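Local coordinates for peptide chain release factor subunit 1 (Aeropyrum pernix, PDB 3AGK), which probably directs the termination of protein synthesis on the archaeal ribosome in response to the stop codons UAA, UAG and UGA, at residues P89-V94 with P114-V119; L34-I39 with K126-D131; T50-E55 with A77-L82; N140-I145 with K216-G221. One frame throughout, in Å; residues are numbered along the deposited sequence.

Interaction 1 (P89-V94 with P114-V119); sequences PPNGLV and PEPIRV
The type I beta turn from Pro89 to Gly92, which leads into strand 93-98 of the antiparallel sheet of eRF1 domain 1, presents its third residue, Asn91, to Pro116 and Ile117 in the loop that follows strand 107-111. A backbone bond from Gly92 N to Pro89 O (3.2 Å) closes the turn itself. Across the contact the sole hydrogen bond is weak: Ile117 N stands 3.3 Å from Asn91 O, a long separation even though its N-H is well aimed at 164°. The same carbonyl oxygen also receives a CA-H contact from Pro116 CA at 3.6 Å, so one oxygen faces both Pro116 and Ile117. The Asn91 amide lies on the same part of the loop. Because CG sits beside the backbone N (chi1 -79°), the side chain crosses the Pro116 ring at a slant and brings OD1 within 3.6 Å of Pro116 CG. At the other end of the amide, ND2 comes to 3.0 Å from Pro114 O at a poor angle, and its hydrogen bond goes instead to Pro113 O. Ile117 extends the contact from the turn into the strand. Its chi1 of 28° is well away from a staggered value, which suggests some strain, and its side chain runs along the Gly92 backbone. Tyr38 of strand 34-39 packs beside both Ile117 and Val94, so the loop side chain is also tied to the next strand of the sheet. Ile117 ends with CD1 3.3 Å from Leu93 O and 3.6 Å from Val94 CG1.

Interaction 2 (L34-I39 with K126-D131); sequences LLSLYI and KRFITD
Similar first torsions in Ser36 (chi1 -59°) and Tyr38 (chi1 -68°) place OG and the phenol ring beside their backbone N atoms and carry both hydroxyls to Ile129, in the loop after strand 121-125. Strand 34-39 is an inner strand of the antiparallel sheet of eRF1 domain 1. Its alternate residues Leu34, Ser36 and Tyr38 face this loop, whereas Leu35 and Ile39 pack on helix 65-82. Two side chains thus grip the backbone of a single loop residue at both of its polar atoms. Ile129 N donates to Ser36 OG over 2.9 Å in an almost straight bond of 175°. Tyr38 OH donates to Ile129 O at 2.7 Å; that oxygen lies at the edge of the phenol ring and in its plane, while the hydroxyl is tilted somewhat out of the carbonyl plane. Phe128, just before, is turned in toward the strand. Its CE1 comes within 3.4 Å of Leu35 O and 3.8 Å of Leu34 CB, both approaching the ring obliquely, and Ser36 OG lies near the plane of the ring at its edge. The rings of Trp27 and Phe96 also meet Phe128, so the loop contributes an aromatic group to a buried cluster. Ile129 adds apolar cover to the serine, with CG1 3.7 Å from Ser36 OG. At the start of the loop Leu34, whose CD1 is extended from its CA, sets that methyl 3.5 Å from Lys126 O and 3.8 Å from Arg127 CA.

Interaction 3 (T50-E55 with A77-L82); sequences TLLRQE and AAMDRL
Leu52 and Met79 lie side by side, pointing opposite ways, and between them they carry most of the contact of segments 50-55 and 77-82. Leu52 has CG beside its backbone N (chi1 -68°), with CD1 continuing the chain straight out from the helix. That extended branch reaches two neighbouring residues of the partner helix and one a turn further on: CD1 stands 4.2 Å from Ala78 CB, 3.9 Å from Met79 CG and 3.8 Å from Leu82 CD1. The two leucines are roughly perpendicular and meet through their CD1 methyls. Met79 leaves its own helix in the opposite sense. It is extended as far as SD, and the bend at chi3 (-121°) then turns CE toward the backbone of Leu52, 3.8 Å from Leu52 O. The two helices form an antiparallel hairpin, their segment axes 10.4 Å apart and their N-to-C directions 162° apart. Van der Waals contacts, with no hydrogen bond between the segments, join them. The loop between the helices carries the counterpart of the NIKS motif of eRF1 relatives, which is implicated in stop-codon reading; here it reads Asn-Ile-Lys-Leu. Met49 and Tyr56 on helix 45-58 also touch Met79. On the sheet side, Ala78 packs on Leu95 and Leu82 on Leu93. At the outer margin of the interface the extended chain of Arg53 crosses Met79 at a slant, using its aliphatic part: Arg53 CG is 4.1 Å from Met79 SD.

Interaction 4 (N140-I145 with K216-G221); sequences NNAIGI and KGVLKG
Lys220 leans over the backbone of Asn140 and Ala142. Its CB is 3.9 Å from Ala142 O; CG comes to 3.1 Å from Asn140 O, a tight approach. CD and CE both stay at 3.7 Å from that same Asn140 oxygen, because bends at chi2 (-77°) and chi3 (-106°) curl the chain around it before the ammonium end leads away. The side chain also touches Glu275. Three backbone bonds join the two segments. Ala142 N donates to Val218 O (3.0 Å), Lys220 N to Ala142 O (2.8 Å, 170°, in the carbonyl plane) and Gly144 N to Gly221 O (2.9 Å). Ala142 therefore pairs with Leu219, but Ile143 pairs with Gly221, and Lys220 is the extra residue. Ala142 CB meets Val218 CG1 at 3.6 Å on the side where Leu219 also lies, packed on helix 188-215. Gly217, with positive phi, ends that helix in a Schellman motif. The result is a parallel pair with a beta bulge, at the join of strands 142-149 and 219-226 in a mixed sheet of strand order 3-2-1-4-5, consistent with the RNase H-like topology of eRF1 domain 2.

In the fold
Interactions 1, 2 and 3 belong to eRF1 domain 1 and touch one another, their centres 14 to 18 Å apart. Strand 34-39 of interaction 2 and strand 93-98 of interaction 1 are neighbours in one antiparallel sheet, while helix 65-82 of interaction 3 packs on that sheet through Leu82 and Ala78. Along the chain, interaction 2 spans the other two: the helix pair of interaction 3 closes first, then interaction 1. Interaction 4 follows in eRF1 domain 2, with its centre about 24, 25 and 37 Å from those of interactions 1, 2 and 3. The hairpin thus shares one domain with the sheet; interaction 4 lies about 6 Å from interaction 2 at the nearest atoms.

Interaction 1 (P89-V94 with P114-V119)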
loop_
_atom_site.group_PDB
_atom_site.type_symbol
_atom_site.label_atom_id
_atom_site.label_comp_id
_atom_site.label_asym_id
_atom_site.label_seq_id
_atom_site.Cartn_x
_atom_site.Cartn_y
_atom_site.Cartn_z
ATOM N N PRO A 89 -14.240 -24.149 4.981
ATOM C CA PRO A 89 -14.578 -23.958 3.568
ATOM C C PRO A 89 -13.374 -24.277 2.694
ATOM O O PRO A 89 -12.282 -24.545 3.209
ATOM C CB PRO A 89 -14.904 -22.461 3.473
ATOM C CG PRO A 89 -15.219 -22.049 4.838
ATOM C CD PRO A 89 -14.419 -22.912 5.756
ATOM N N PRO A 90 -13.562 -24.240 1.374
ATOM C CA PRO A 90 -12.494 -24.655 0.458
ATOM C C PRO A 90 -11.337 -23.669 0.432
ATOM O O PRO A 90 -10.213 -24.069 0.111
ATOM C CB PRO A 90 -13.193 -24.683 -0.905
ATOM C CG PRO A 90 -14.682 -24.672 -0.582
ATOM C CD PRO A 90 -14.799 -23.884 0.662
ATOM N N ASN A 91 -11.603 -22.407 0.760
ATOM C CA ASN A 91 -10.549 -21.400 0.781
ATOM C C ASN A 91 -10.069 -21.114 2.195
ATOM O O ASN A 91 -9.305 -20.172 2.415
ATOM C CB ASN A 91 -11.024 -20.099 0.146
ATOM C CG ASN A 91 -10.993 -20.141 -1.363
ATOM O OD1 ASN A 91 -10.575 -21.133 -1.958
ATOM N ND2 ASN A 91 -11.431 -19.057 -1.993
ATOM N N GLY A 92 -10.536 -21.918 3.148
ATOM C CA GLY A 92 -10.215 -21.720 4.552
ATOM C C GLY A 92 -11.136 -20.731 5.253
ATOM O O GLY A 92 -12.140 -20.270 4.685
ATOM N N LEU A 93 -10.784 -20.413 6.498
ATOM C CA LEU A 93 -11.529 -19.475 7.334
ATOM C C LEU A 93 -10.589 -18.430 7.901
ATOM O O LEU A 93 -9.415 -18.718 8.138
ATOM C CB LEU A 93 -12.128 -20.212 8.522
ATOM C CG LEU A 93 -13.496 -20.858 8.503
ATOM C CD1 LEU A 93 -13.697 -21.522 9.850
ATOM C CD2 LEU A 93 -14.558 -19.801 8.259
ATOM N N VAL A 94 -11.095 -17.226 8.150
ATOM C CA VAL A 94 -10.371 -16.285 9.000
ATOM C C VAL A 94 -11.318 -15.618 10.005
ATOM O O VAL A 94 -12.452 -15.254 9.669
ATOM C CB VAL A 94 -9.553 -15.228 8.207
ATOM C CG1 VAL A 94 -9.246 -15.699 6.789
ATOM C CG2 VAL A 94 -10.263 -13.907 8.189
ATOM N N PRO A 114 -11.246 -14.748 -0.774
ATOM C CA PRO A 114 -11.361 -15.060 -2.207
ATOM C C PRO A 114 -10.242 -16.005 -2.618
ATOM O O PRO A 114 -10.367 -16.778 -3.571
ATOM C CB PRO A 114 -11.166 -13.698 -2.893
ATOM C CG PRO A 114 -11.172 -12.671 -1.812
ATOM C CD PRO A 114 -10.823 -13.358 -0.535
ATOM N N GLU A 115 -9.153 -15.924 -1.866
ATOM C CA GLU A 115 -7.930 -16.671 -2.095
ATOM C C GLU A 115 -7.758 -17.734 -1.008
ATOM O O GLU A 115 -8.038 -17.480 0.160
ATOM C CB GLU A 115 -6.744 -15.705 -2.012
ATOM C CG GLU A 115 -6.539 -15.077 -0.606
ATOM C CD GLU A 115 -7.020 -13.634 -0.502
ATOM O OE1 GLU A 115 -7.932 -13.252 -1.256
ATOM O OE2 GLU A 115 -6.488 -12.870 0.331
ATOM N N PRO A 116 -7.273 -18.926 -1.382
ATOM C CA PRO A 116 -7.055 -19.968 -0.373
ATOM C C PRO A 116 -5.860 -19.619 0.511
ATOM O O PRO A 116 -4.780 -19.334 0.002
ATOM C CB PRO A 116 -6.729 -21.218 -1.205
ATOM C CG PRO A 116 -7.007 -20.844 -2.633
ATOM C CD PRO A 116 -6.872 -19.362 -2.726
ATOM N N ILE A 117 -6.056 -19.623 1.820
ATOM C CA ILE A 117 -4.934 -19.443 2.724
ATOM C C ILE A 117 -4.246 -20.795 2.880
ATOM O O ILE A 117 -4.878 -21.838 2.679
ATOM C CB ILE A 117 -5.401 -18.887 4.075
ATOM C CG1 ILE A 117 -6.836 -19.318 4.351
ATOM C CG2 ILE A 117 -5.378 -17.376 4.059
ATOM C CD1 ILE A 117 -7.452 -18.602 5.536
ATOM N N ARG A 118 -2.956 -20.788 3.209
ATOM C CA ARG A 118 -2.212 -22.038 3.320
ATOM C C ARG A 118 -1.509 -22.178 4.659
ATOM O O ARG A 118 -1.249 -23.296 5.109
ATOM C CB ARG A 118 -1.218 -22.203 2.166
ATOM C CG ARG A 118 -1.620 -23.289 1.162
ATOM C CD ARG A 118 -3.095 -23.158 0.801
ATOM N NE ARG A 118 -3.619 -24.267 0.001
ATOM C CZ ARG A 118 -3.675 -24.273 -1.329
ATOM N NH1 ARG A 118 -3.222 -23.235 -2.021
ATOM N NH2 ARG A 118 -4.179 -25.319 -1.970
ATOM N N VAL A 119 -1.223 -21.046 5.298
ATOM C CA VAL A 119 -0.489 -21.054 6.563
ATOM C C VAL A 119 -1.367 -20.698 7.759
ATOM O O VAL A 119 -1.859 -19.570 7.888
ATOM C CB VAL A 119 0.763 -20.149 6.524
ATOM C CG1 VAL A 119 0.506 -18.895 5.725
ATOM C CG2 VAL A 119 1.242 -19.813 7.952
#

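Interaction 2 (L34-I39 with K126-D131)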
loop_
_atom_site.group_PDB
_atom_site.type_symbol
_atom_site.label_atom_id
_atom_site.label_comp_id
_atom_site.label_asym_id
_atom_site.label_seq_id
_atom_site.Cartn_x
_atom_site.Cartn_y
_atom_site.Cartn_z
ATOM N N LEU A 34 -6.692 -8.531 20.882
ATOM C CA LEU A 34 -7.489 -8.691 19.666
ATOM C C LEU A 34 -7.025 -9.923 18.893
ATOM O O LEU A 34 -5.870 -10.010 18.465
ATOM C CB LEU A 34 -7.421 -7.437 18.791
ATOM C CG LEU A 34 -7.998 -6.156 19.408
ATOM C CD1 LEU A 34 -7.822 -4.974 18.468
ATOM C CD2 LEU A 34 -9.462 -6.320 19.774
ATOM N N LEU A 35 -7.936 -10.873 18.732
ATOM C CA LEU A 35 -7.623 -12.182 18.163
ATOM C C LEU A 35 -7.626 -12.209 16.637
ATOM O O LEU A 35 -8.551 -11.714 15.995
ATOM C CB LEU A 35 -8.618 -13.217 18.694
ATOM C CG LEU A 35 -8.607 -14.631 18.113
ATOM C CD1 LEU A 35 -7.184 -15.094 17.902
ATOM C CD2 LEU A 35 -9.324 -15.589 19.059
ATOM N N SER A 36 -6.582 -12.801 16.070
ATOM C CA SER A 36 -6.510 -13.035 14.634
ATOM C C SER A 36 -6.300 -14.536 14.395
ATOM O O SER A 36 -5.398 -15.133 14.980
ATOM C CB SER A 36 -5.353 -12.230 14.023
ATOM O OG SER A 36 -5.507 -10.841 14.263
ATOM N N LEU A 37 -7.121 -15.148 13.547
ATOM C CA LEU A 37 -7.052 -16.595 13.341
ATOM C C LEU A 37 -7.318 -17.030 11.888
ATOM O O LEU A 37 -8.407 -16.819 11.357
ATOM C CB LEU A 37 -8.034 -17.286 14.283
ATOM C CG LEU A 37 -8.271 -18.774 14.075
ATOM C CD1 LEU A 37 -7.038 -19.547 14.514
ATOM C CD2 LEU A 37 -9.468 -19.201 14.877
ATOM N N TYR A 38 -6.320 -17.646 11.259
ATOM C CA TYR A 38 -6.415 -18.088 9.868
ATOM C C TYR A 38 -6.324 -19.609 9.789
ATOM O O TYR A 38 -5.380 -20.206 10.303
ATOM C CB TYR A 38 -5.252 -17.530 9.054
ATOM C CG TYR A 38 -5.225 -16.035 8.820
ATOM C CD1 TYR A 38 -4.938 -15.143 9.850
ATOM C CD2 TYR A 38 -5.416 -15.519 7.544
ATOM C CE1 TYR A 38 -4.888 -13.766 9.613
ATOM C CE2 TYR A 38 -5.365 -14.157 7.298
ATOM C CZ TYR A 38 -5.104 -13.280 8.329
ATOM O OH TYR A 38 -5.055 -11.926 8.058
ATOM N N ILE A 39 -7.282 -20.241 9.128
ATOM C CA ILE A 39 -7.324 -21.698 9.064
ATOM C C ILE A 39 -7.322 -22.230 7.635
ATOM O O ILE A 39 -8.278 -22.034 6.894
ATOM C CB ILE A 39 -8.571 -22.233 9.767
ATOM C CG1 ILE A 39 -8.677 -21.646 11.189
ATOM C CG2 ILE A 39 -8.572 -23.768 9.748
ATOM C CD1 ILE A 39 -10.030 -21.907 11.857
ATOM N N LYS A 126 -2.470 -5.911 19.754
ATOM C CA LYS A 126 -3.131 -4.635 20.003
ATOM C C LYS A 126 -3.964 -4.235 18.771
ATOM O O LYS A 126 -4.737 -3.266 18.799
ATOM C CB LYS A 126 -2.094 -3.561 20.379
ATOM C CG LYS A 126 -1.301 -3.881 21.663
ATOM C CD LYS A 126 -0.109 -2.942 21.872
ATOM C CE LYS A 126 0.730 -3.341 23.091
ATOM N NZ LYS A 126 1.956 -2.489 23.248
ATOM N N ARG A 127 -3.807 -5.018 17.701
ATOM C CA ARG A 127 -4.553 -4.832 16.460
ATOM C C ARG A 127 -4.813 -6.187 15.780
ATOM O O ARG A 127 -4.265 -7.215 16.190
ATOM C CB ARG A 127 -3.788 -3.887 15.520
ATOM C CG ARG A 127 -2.438 -4.414 15.056
ATOM C CD ARG A 127 -1.550 -3.304 14.484
ATOM N NE ARG A 127 -2.120 -2.684 13.290
ATOM C CZ ARG A 127 -1.555 -1.682 12.617
ATOM N NH1 ARG A 127 -2.151 -1.183 11.542
ATOM N NH2 ARG A 127 -0.392 -1.177 13.017
ATOM N N PHE A 128 -5.666 -6.194 14.759
ATOM C CA PHE A 128 -5.841 -7.386 13.932
ATOM C C PHE A 128 -4.656 -7.549 12.952
ATOM O O PHE A 128 -4.117 -6.569 12.425
ATOM C CB PHE A 128 -7.176 -7.338 13.156
ATOM C CG PHE A 128 -8.422 -7.437 14.031
ATOM C CD1 PHE A 128 -8.506 -8.369 15.065
ATOM C CD2 PHE A 128 -9.530 -6.626 13.780
ATOM C CE1 PHE A 128 -9.656 -8.466 15.852
ATOM C CE2 PHE A 128 -10.680 -6.716 14.557
ATOM C CZ PHE A 128 -10.744 -7.641 15.594
ATOM N N ILE A 129 -4.244 -8.790 12.720
ATOM C CA ILE A 129 -3.204 -9.063 11.738
ATOM C C ILE A 129 -3.856 -9.341 10.387
ATOM O O ILE A 129 -4.508 -10.368 10.197
ATOM C CB ILE A 129 -2.351 -10.272 12.141
ATOM C CG1 ILE A 129 -1.960 -10.178 13.619
ATOM C CG2 ILE A 129 -1.134 -10.394 11.214
ATOM C CD1 ILE A 129 -1.196 -8.928 13.974
ATOM N N THR A 130 -3.683 -8.422 9.453
ATOM C CA THR A 130 -4.405 -8.491 8.192
ATOM C C THR A 130 -3.453 -8.898 7.083
ATOM O O THR A 130 -3.867 -9.131 5.939
ATOM C CB THR A 130 -4.999 -7.136 7.853
ATOM O OG1 THR A 130 -4.099 -6.427 6.997
ATOM C CG2 THR A 130 -5.217 -6.327 9.119
ATOM N N ASP A 131 -2.174 -8.963 7.446
ATOM C CA ASP A 131 -1.090 -9.327 6.551
ATOM C C ASP A 131 -1.520 -10.036 5.286
ATOM O O ASP A 131 -1.514 -9.457 4.209
ATOM C CB ASP A 131 -0.086 -10.227 7.286
ATOM C CG ASP A 131 0.810 -9.458 8.230
ATOM O OD1 ASP A 131 0.478 -8.295 8.535
ATOM O OD2 ASP A 131 1.841 -10.020 8.668
#

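Interaction 3 (T50-E55 with A77-L82)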
loop_
_atom_site.group_PDB
_atom_site.type_symbol
_atom_site.label_atom_id
_atom_site.label_comp_id
_atom_site.label_asym_id
_atom_site.label_seq_id
_atom_site.Cartn_x
_atom_site.Cartn_y
_atom_site.Cartn_z
ATOM N N THR A 50 -8.800 -27.757 19.664
ATOM C CA THR A 50 -7.825 -28.145 20.684
ATOM C C THR A 50 -6.812 -27.024 20.953
ATOM O O THR A 50 -6.526 -26.698 22.108
ATOM C CB THR A 50 -7.082 -29.433 20.283
ATOM O OG1 THR A 50 -8.012 -30.514 20.232
ATOM C CG2 THR A 50 -5.973 -29.770 21.300
ATOM N N LEU A 51 -6.293 -26.418 19.890
ATOM C CA LEU A 51 -5.366 -25.297 20.035
ATOM C C LEU A 51 -5.994 -24.101 20.781
ATOM O O LEU A 51 -5.392 -23.546 21.685
ATOM C CB LEU A 51 -4.827 -24.871 18.664
ATOM C CG LEU A 51 -3.788 -23.740 18.659
ATOM C CD1 LEU A 51 -2.881 -23.826 17.433
ATOM C CD2 LEU A 51 -4.469 -22.375 18.725
ATOM N N LEU A 52 -7.204 -23.701 20.405
ATOM C CA LEU A 52 -7.873 -22.607 21.098
ATOM C C LEU A 52 -8.132 -22.966 22.558
ATOM O O LEU A 52 -8.031 -22.114 23.437
ATOM C CB LEU A 52 -9.201 -22.254 20.412
ATOM C CG LEU A 52 -9.108 -21.627 19.026
ATOM C CD1 LEU A 52 -10.489 -21.326 18.486
ATOM C CD2 LEU A 52 -8.241 -20.365 19.058
ATOM N N ARG A 53 -8.484 -24.227 22.805
ATOM C CA ARG A 53 -8.758 -24.689 24.162
ATOM C C ARG A 53 -7.491 -24.606 25.028
ATOM O O ARG A 53 -7.563 -24.249 26.203
ATOM C CB ARG A 53 -9.308 -26.121 24.140
ATOM C CG ARG A 53 -10.831 -26.180 24.051
ATOM C CD ARG A 53 -11.354 -27.574 23.778
ATOM N NE ARG A 53 -12.801 -27.515 23.590
ATOM C CZ ARG A 53 -13.544 -28.509 23.119
ATOM N NH1 ARG A 53 -12.979 -29.657 22.777
ATOM N NH2 ARG A 53 -14.858 -28.352 22.991
ATOM N N GLN A 54 -6.344 -24.937 24.432
ATOM C CA GLN A 54 -5.039 -24.801 25.097
ATOM C C GLN A 54 -4.747 -23.344 25.409
ATOM O O GLN A 54 -4.405 -22.983 26.542
ATOM C CB GLN A 54 -3.918 -25.313 24.208
ATOM C CG GLN A 54 -4.024 -26.766 23.823
ATOM C CD GLN A 54 -2.753 -27.262 23.172
ATOM O OE1 GLN A 54 -2.721 -28.336 22.572
ATOM N NE2 GLN A 54 -1.686 -26.475 23.294
ATOM N N GLU A 55 -4.867 -22.510 24.381
ATOM C CA GLU A 55 -4.701 -21.075 24.532
ATOM C C GLU A 55 -5.604 -20.548 25.644
ATOM O O GLU A 55 -5.214 -19.657 26.395
ATOM C CB GLU A 55 -4.976 -20.348 23.203
ATOM C CG GLU A 55 -3.810 -20.448 22.207
ATOM C CD GLU A 55 -2.469 -20.117 22.873
ATOM O OE1 GLU A 55 -2.362 -19.032 23.486
ATOM O OE2 GLU A 55 -1.534 -20.939 22.793
ATOM N N ALA A 77 -15.593 -16.708 21.875
ATOM C CA ALA A 77 -16.379 -16.282 20.722
ATOM C C ALA A 77 -15.930 -17.044 19.485
ATOM O O ALA A 77 -16.755 -17.541 18.725
ATOM C CB ALA A 77 -16.259 -14.788 20.512
ATOM N N ALA A 78 -14.619 -17.159 19.301
ATOM C CA ALA A 78 -14.089 -17.889 18.156
ATOM C C ALA A 78 -14.471 -19.381 18.204
ATOM O O ALA A 78 -14.873 -19.964 17.180
ATOM C CB ALA A 78 -12.586 -17.702 18.050
ATOM N N MET A 79 -14.371 -19.989 19.389
ATOM C CA MET A 79 -14.816 -21.379 19.560
ATOM C C MET A 79 -16.291 -21.559 19.224
ATOM O O MET A 79 -16.654 -22.538 18.576
ATOM C CB MET A 79 -14.556 -21.905 20.968
ATOM C CG MET A 79 -13.064 -22.088 21.295
ATOM S SD MET A 79 -12.741 -22.753 22.955
ATOM C CE MET A 79 -11.738 -21.440 23.630
ATOM N N ASP A 80 -17.125 -20.633 19.698
ATOM C CA ASP A 80 -18.552 -20.621 19.368
ATOM C C ASP A 80 -18.746 -20.658 17.867
ATOM O O ASP A 80 -19.528 -21.445 17.339
ATOM C CB ASP A 80 -19.205 -19.340 19.887
ATOM C CG ASP A 80 -19.547 -19.415 21.351
ATOM O OD1 ASP A 80 -19.689 -20.546 21.862
ATOM O OD2 ASP A 80 -19.670 -18.338 21.987
ATOM N N ARG A 81 -18.030 -19.766 17.193
ATOM C CA ARG A 81 -18.109 -19.622 15.754
ATOM C C ARG A 81 -17.747 -20.938 15.057
ATOM O O ARG A 81 -18.417 -21.359 14.109
ATOM C CB ARG A 81 -17.167 -18.491 15.327
ATOM C CG ARG A 81 -17.797 -17.348 14.530
ATOM C CD ARG A 81 -19.152 -16.921 15.054
ATOM N NE ARG A 81 -19.119 -16.574 16.472
ATOM C CZ ARG A 81 -19.313 -15.350 16.953
ATOM N NH1 ARG A 81 -19.561 -14.337 16.134
ATOM N NH2 ARG A 81 -19.267 -15.145 18.258
ATOM N N LEU A 82 -16.692 -21.598 15.533
ATOM C CA LEU A 82 -16.194 -22.798 14.860
ATOM C C LEU A 82 -17.113 -23.987 15.085
ATOM O O LEU A 82 -17.222 -24.874 14.243
ATOM C CB LEU A 82 -14.774 -23.155 15.325
ATOM C CG LEU A 82 -13.632 -22.201 14.983
ATOM C CD1 LEU A 82 -12.307 -22.784 15.448
ATOM C CD2 LEU A 82 -13.593 -21.918 13.499
#

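Interaction 4 (N140-I145 with K216-G221)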
loop_
_atom_site.group_PDB
_atom_site.type_symbol
_atom_site.label_atom_id
_atom_site.label_comp_id
_atom_site.label_asym_id
_atom_site.label_seq_id
_atom_site.Cartn_x
_atom_site.Cartn_y
_atom_site.Cartn_z
ATOM N N ASN A 140 -1.065 -6.454 -8.118
ATOM C CA ASN A 140 0.328 -6.761 -8.348
ATOM C C ASN A 140 0.901 -5.747 -9.324
ATOM O O ASN A 140 1.226 -6.089 -10.458
ATOM C CB ASN A 140 0.479 -8.177 -8.902
ATOM C CG ASN A 140 0.153 -9.246 -7.871
ATOM O OD1 ASN A 140 -0.022 -10.419 -8.211
ATOM N ND2 ASN A 140 0.075 -8.846 -6.602
ATOM N N ASN A 141 1.005 -4.494 -8.893
ATOM C CA ASN A 141 1.527 -3.446 -9.761
ATOM C C ASN A 141 2.588 -2.555 -9.113
ATOM O O ASN A 141 2.746 -1.395 -9.483
ATOM C CB ASN A 141 0.383 -2.586 -10.308
ATOM C CG ASN A 141 -0.322 -1.791 -9.229
ATOM O OD1 ASN A 141 -1.261 -1.054 -9.517
ATOM N ND2 ASN A 141 0.129 -1.928 -7.985
ATOM N N ALA A 142 3.314 -3.095 -8.145
ATOM C CA ALA A 142 4.297 -2.297 -7.420
ATOM C C ALA A 142 5.609 -2.125 -8.199
ATOM O O ALA A 142 6.110 -3.059 -8.843
ATOM C CB ALA A 142 4.563 -2.906 -6.052
ATOM N N ILE A 143 6.142 -0.913 -8.129
ATOM C CA ILE A 143 7.459 -0.588 -8.659
ATOM C C ILE A 143 8.402 -0.141 -7.533
ATOM O O ILE A 143 8.065 0.753 -6.744
ATOM C CB ILE A 143 7.356 0.549 -9.690
ATOM C CG1 ILE A 143 6.395 0.145 -10.816
ATOM C CG2 ILE A 143 8.748 0.955 -10.201
ATOM C CD1 ILE A 143 6.861 -1.071 -11.595
ATOM N N GLY A 144 9.567 -0.783 -7.452
ATOM C CA GLY A 144 10.615 -0.378 -6.529
ATOM C C GLY A 144 11.478 0.668 -7.213
ATOM O O GLY A 144 11.641 0.660 -8.424
ATOM N N ILE A 145 12.000 1.606 -6.442
ATOM C CA ILE A 145 12.881 2.635 -6.985
ATOM C C ILE A 145 14.115 2.760 -6.089
ATOM O O ILE A 145 13.991 2.853 -4.855
ATOM C CB ILE A 145 12.175 3.993 -7.070
ATOM C CG1 ILE A 145 10.812 3.830 -7.744
ATOM C CG2 ILE A 145 13.062 5.039 -7.805
ATOM C CD1 ILE A 145 9.775 4.738 -7.174
ATOM N N LYS A 216 6.473 -12.347 -3.529
ATOM C CA LYS A 216 5.016 -12.393 -3.416
ATOM C C LYS A 216 4.338 -12.095 -4.748
ATOM O O LYS A 216 3.121 -12.183 -4.846
ATOM C CB LYS A 216 4.501 -11.396 -2.373
ATOM C CG LYS A 216 4.779 -11.754 -0.924
ATOM C CD LYS A 216 4.091 -10.762 0.012
ATOM C CE LYS A 216 4.199 -9.334 -0.525
ATOM N NZ LYS A 216 3.479 -8.321 0.308
ATOM N N GLY A 217 5.115 -11.708 -5.758
ATOM C CA GLY A 217 4.567 -11.374 -7.069
ATOM C C GLY A 217 4.012 -9.963 -7.206
ATOM O O GLY A 217 3.612 -9.534 -8.286
ATOM N N VAL A 218 3.985 -9.249 -6.089
ATOM C CA VAL A 218 3.538 -7.871 -6.023
ATOM C C VAL A 218 4.458 -6.896 -6.768
ATOM O O VAL A 218 3.990 -5.936 -7.392
ATOM C CB VAL A 218 3.463 -7.430 -4.558
ATOM C CG1 VAL A 218 3.294 -5.937 -4.470
ATOM C CG2 VAL A 218 2.337 -8.159 -3.849
ATOM N N LEU A 219 5.767 -7.119 -6.681
ATOM C CA LEU A 219 6.721 -6.232 -7.340
ATOM C C LEU A 219 6.863 -6.618 -8.798
ATOM O O LEU A 219 7.237 -7.745 -9.105
ATOM C CB LEU A 219 8.099 -6.287 -6.665
ATOM C CG LEU A 219 9.015 -5.073 -6.857
ATOM C CD1 LEU A 219 8.374 -3.831 -6.234
ATOM C CD2 LEU A 219 10.419 -5.315 -6.236
ATOM N N LYS A 220 6.592 -5.672 -9.691
ATOM C CA LYS A 220 6.699 -5.926 -11.123
ATOM C C LYS A 220 7.965 -5.348 -11.760
ATOM O O LYS A 220 8.363 -5.757 -12.850
ATOM C CB LYS A 220 5.452 -5.409 -11.852
ATOM C CG LYS A 220 4.185 -6.190 -11.508
ATOM C CD LYS A 220 4.124 -7.537 -12.224
ATOM C CE LYS A 220 3.100 -7.503 -13.370
ATOM N NZ LYS A 220 2.979 -8.797 -14.109
ATOM N N GLY A 221 8.603 -4.400 -11.088
ATOM C CA GLY A 221 9.782 -3.781 -11.658
ATOM C C GLY A 221 10.568 -2.949 -10.679
ATOM O O GLY A 221 10.088 -2.658 -9.580
#